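Long-range contact in integron cassette protein Vpc_cass2 (Vibrio paracholerae, PDB 3JRT), which is of unknown function, a helical protein encoded by a mobile integron gene cassette and assembled as a dimer: residues E32-T43 against L177-V188. Sequence-based numbering, arbitrary orientation.
Sequences EEILSGLIGDLT and LVGVIELLRDAV
Leu35 and Ile39 of helix 27-53 face Ile181 and Arg185 of the C-terminal helix 177-188, the two segments running nearly antiparallel at 157° with their axes 9.3 Å apart. The packing is knobs-into-holes both ways. Leu35 drops among Ile181, Leu184, Arg185 and Val188, its CD1 3.7 Å from Arg185 N. Ile181 enters the hole formed by Leu35, Leu38, Ile39 and Leu42: its CG2 sits 3.5 Å from Ile39 CG1, while CD1, roughly at right angles to it, reaches Leu42 CD1 at 3.8 Å. Helix 64-91 packs against this apolar seam, Leu88 on Leu35 and Tyr85 on Ile181, whereas Glu33 hydrogen-bonds Tyr137 and Asp41 makes a salt bridge to Arg72, both of the second subunit, tying helix 27-53 to the dimer interface.

Arg185 leaves its helix with CG anti to the backbone N (chi1 -174°), which with an extended chi2 carries CD alongside Ser36 OG; the bend at chi3 then turns the guanidinium toward Asp186. NE and NH2 both hold Asp186 OD1, nearly in the guanidinium plane, and NH2 makes a longer salt bridge to Glu182, which also pairs with Lys173. Ile39 CD1 lies over one guanidinium face, offset toward the rim and 3.8 Å from Arg185 NH1.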
# COMPACT_ATOMS: atom_id res chain seq x y z
N GLU A 32 20.09 2.47 7.08
CA GLU A 32 20.35 1.39 6.12
C GLU A 32 19.08 0.58 5.89
O GLU A 32 18.76 0.23 4.75
CB GLU A 32 21.48 0.47 6.58
CG GLU A 32 21.97 -0.52 5.51
CD GLU A 32 21.11 -1.78 5.39
OE1 GLU A 32 20.37 -2.11 6.35
OE2 GLU A 32 21.17 -2.45 4.33
N GLU A 33 18.36 0.29 6.97
CA GLU A 33 17.12 -0.48 6.89
C GLU A 33 16.09 0.18 5.99
O GLU A 33 15.57 -0.42 5.06
CB GLU A 33 16.51 -0.67 8.27
CG GLU A 33 17.21 -1.73 9.08
CD GLU A 33 16.57 -1.96 10.43
OE1 GLU A 33 15.80 -1.08 10.90
OE2 GLU A 33 16.86 -3.01 11.03
N ILE A 34 15.79 1.43 6.30
CA ILE A 34 14.79 2.19 5.59
C ILE A 34 15.16 2.35 4.12
O ILE A 34 14.32 2.13 3.23
CB ILE A 34 14.59 3.53 6.25
CG1 ILE A 34 13.96 3.33 7.64
CG2 ILE A 34 13.72 4.42 5.39
CD1 ILE A 34 13.95 4.60 8.50
N LEU A 35 16.42 2.69 3.85
CA LEU A 35 16.87 2.82 2.48
C LEU A 35 16.64 1.54 1.71
O LEU A 35 16.14 1.55 0.59
CB LEU A 35 18.35 3.21 2.41
CG LEU A 35 18.71 4.64 2.86
CD1 LEU A 35 20.21 4.82 2.90
CD2 LEU A 35 18.06 5.69 1.96
N SER A 36 17.01 0.42 2.33
CA SER A 36 16.87 -0.89 1.71
C SER A 36 15.42 -1.21 1.42
O SER A 36 15.10 -1.74 0.37
CB SER A 36 17.51 -1.99 2.57
OG SER A 36 18.93 -1.91 2.51
N GLY A 37 14.56 -0.89 2.38
CA GLY A 37 13.14 -1.09 2.19
C GLY A 37 12.61 -0.26 1.03
O GLY A 37 11.83 -0.75 0.22
N LEU A 38 13.03 1.00 0.97
CA LEU A 38 12.63 1.91 -0.11
C LEU A 38 12.98 1.35 -1.48
O LEU A 38 12.16 1.36 -2.38
CB LEU A 38 13.28 3.27 0.05
CG LEU A 38 12.75 4.16 1.17
CD1 LEU A 38 13.61 5.42 1.34
CD2 LEU A 38 11.33 4.51 0.85
N ILE A 39 14.22 0.86 -1.62
CA ILE A 39 14.68 0.28 -2.89
C ILE A 39 13.77 -0.87 -3.31
O ILE A 39 13.34 -0.95 -4.46
CB ILE A 39 16.14 -0.22 -2.79
CG1 ILE A 39 17.12 0.94 -2.73
CG2 ILE A 39 16.50 -1.17 -3.94
CD1 ILE A 39 18.49 0.54 -2.17
N GLY A 40 13.47 -1.76 -2.38
CA GLY A 40 12.68 -2.94 -2.69
C GLY A 40 11.22 -2.64 -2.95
O GLY A 40 10.64 -3.21 -3.88
N ASP A 41 10.63 -1.77 -2.14
CA ASP A 41 9.21 -1.45 -2.29
C ASP A 41 8.93 -0.62 -3.55
O ASP A 41 7.95 -0.86 -4.24
CB ASP A 41 8.64 -0.79 -1.03
CG ASP A 41 8.73 -1.70 0.21
OD1 ASP A 41 8.84 -2.93 0.04
OD2 ASP A 41 8.70 -1.20 1.35
N LEU A 42 9.79 0.35 -3.86
CA LEU A 42 9.60 1.15 -5.06
C LEU A 42 9.83 0.28 -6.29
O LEU A 42 9.11 0.36 -7.26
CB LEU A 42 10.55 2.35 -5.08
CG LEU A 42 10.24 3.50 -4.13
CD1 LEU A 42 11.48 4.41 -3.96
CD2 LEU A 42 9.03 4.31 -4.59
N THR A 43 10.83 -0.59 -6.23
CA THR A 43 11.14 -1.43 -7.38
C THR A 43 10.00 -2.40 -7.66
O THR A 43 9.64 -2.62 -8.81
CB THR A 43 12.47 -2.20 -7.16
OG1 THR A 43 13.54 -1.25 -7.06
CG2 THR A 43 12.77 -3.19 -8.30
N LEU A 177 15.19 7.47 -9.06
CA LEU A 177 15.01 7.52 -7.63
C LEU A 177 15.64 6.31 -6.94
O LEU A 177 16.37 6.45 -5.97
CB LEU A 177 13.52 7.56 -7.30
CG LEU A 177 13.16 7.74 -5.83
CD1 LEU A 177 14.01 8.86 -5.24
CD2 LEU A 177 11.68 8.06 -5.67
N VAL A 178 15.38 5.14 -7.46
CA VAL A 178 15.86 3.94 -6.85
C VAL A 178 17.37 3.83 -6.97
O VAL A 178 18.01 3.39 -6.07
CB VAL A 178 15.17 2.71 -7.45
CG1 VAL A 178 16.01 1.54 -7.31
CG2 VAL A 178 13.89 2.48 -6.79
N GLY A 179 17.94 4.27 -8.07
CA GLY A 179 19.38 4.27 -8.25
C GLY A 179 20.05 5.21 -7.26
O GLY A 179 21.09 4.88 -6.68
N VAL A 180 19.44 6.36 -7.05
CA VAL A 180 19.94 7.34 -6.10
C VAL A 180 19.83 6.79 -4.69
O VAL A 180 20.72 6.99 -3.86
CB VAL A 180 19.18 8.68 -6.22
CG1 VAL A 180 19.40 9.53 -4.99
CG2 VAL A 180 19.64 9.43 -7.48
N ILE A 181 18.75 6.07 -4.41
CA ILE A 181 18.55 5.57 -3.06
C ILE A 181 19.56 4.47 -2.82
O ILE A 181 20.02 4.29 -1.69
CB ILE A 181 17.12 5.07 -2.83
CG1 ILE A 181 16.14 6.25 -2.77
CG2 ILE A 181 17.04 4.24 -1.53
CD1 ILE A 181 14.71 5.84 -2.66
N GLU A 182 19.91 3.74 -3.88
CA GLU A 182 20.95 2.72 -3.83
C GLU A 182 22.35 3.34 -3.67
O GLU A 182 23.23 2.77 -3.01
CB GLU A 182 20.89 1.86 -5.09
CG GLU A 182 21.85 0.70 -5.11
CD GLU A 182 21.50 -0.34 -6.16
OE1 GLU A 182 20.51 -0.12 -6.90
OE2 GLU A 182 22.21 -1.36 -6.26
N LEU A 183 22.56 4.50 -4.28
CA LEU A 183 23.80 5.25 -4.13
C LEU A 183 24.07 5.54 -2.66
O LEU A 183 25.21 5.45 -2.19
CB LEU A 183 23.72 6.57 -4.89
CG LEU A 183 24.76 6.83 -5.97
CD1 LEU A 183 24.84 5.66 -6.92
CD2 LEU A 183 24.42 8.12 -6.71
N LEU A 184 23.01 5.90 -1.95
CA LEU A 184 23.11 6.22 -0.53
C LEU A 184 23.26 4.96 0.31
O LEU A 184 24.15 4.87 1.15
CB LEU A 184 21.89 7.02 -0.05
CG LEU A 184 21.49 8.21 -0.92
CD1 LEU A 184 20.32 8.93 -0.32
CD2 LEU A 184 22.66 9.15 -1.08
N ARG A 185 22.40 3.97 0.08
CA ARG A 185 22.49 2.75 0.87
C ARG A 185 23.91 2.20 0.85
O ARG A 185 24.51 1.99 1.90
CB ARG A 185 21.51 1.68 0.38
CG ARG A 185 21.48 0.44 1.29
CD ARG A 185 21.05 -0.79 0.53
NE ARG A 185 21.83 -0.95 -0.69
CZ ARG A 185 21.55 -1.83 -1.64
NH1 ARG A 185 20.51 -2.64 -1.50
NH2 ARG A 185 22.31 -1.92 -2.73
N ASP A 186 24.45 1.99 -0.35
CA ASP A 186 25.79 1.44 -0.54
C ASP A 186 26.87 2.26 0.15
O ASP A 186 27.87 1.71 0.62
CB ASP A 186 26.11 1.36 -2.03
CG ASP A 186 25.42 0.21 -2.72
OD1 ASP A 186 24.56 -0.45 -2.08
OD2 ASP A 186 25.73 -0.04 -3.91
N ALA A 187 26.70 3.57 0.19
CA ALA A 187 27.66 4.41 0.88
C ALA A 187 27.53 4.18 2.39
O ALA A 187 28.53 3.97 3.08
CB ALA A 187 27.44 5.87 0.54
N VAL A 188 26.30 4.23 2.88
CA VAL A 188 26.03 4.02 4.29
C VAL A 188 26.57 2.67 4.78
O VAL A 188 26.99 2.54 5.93
CB VAL A 188 24.52 4.15 4.60
CG1 VAL A 188 24.18 3.51 5.94
CG2 VAL A 188 24.11 5.62 4.56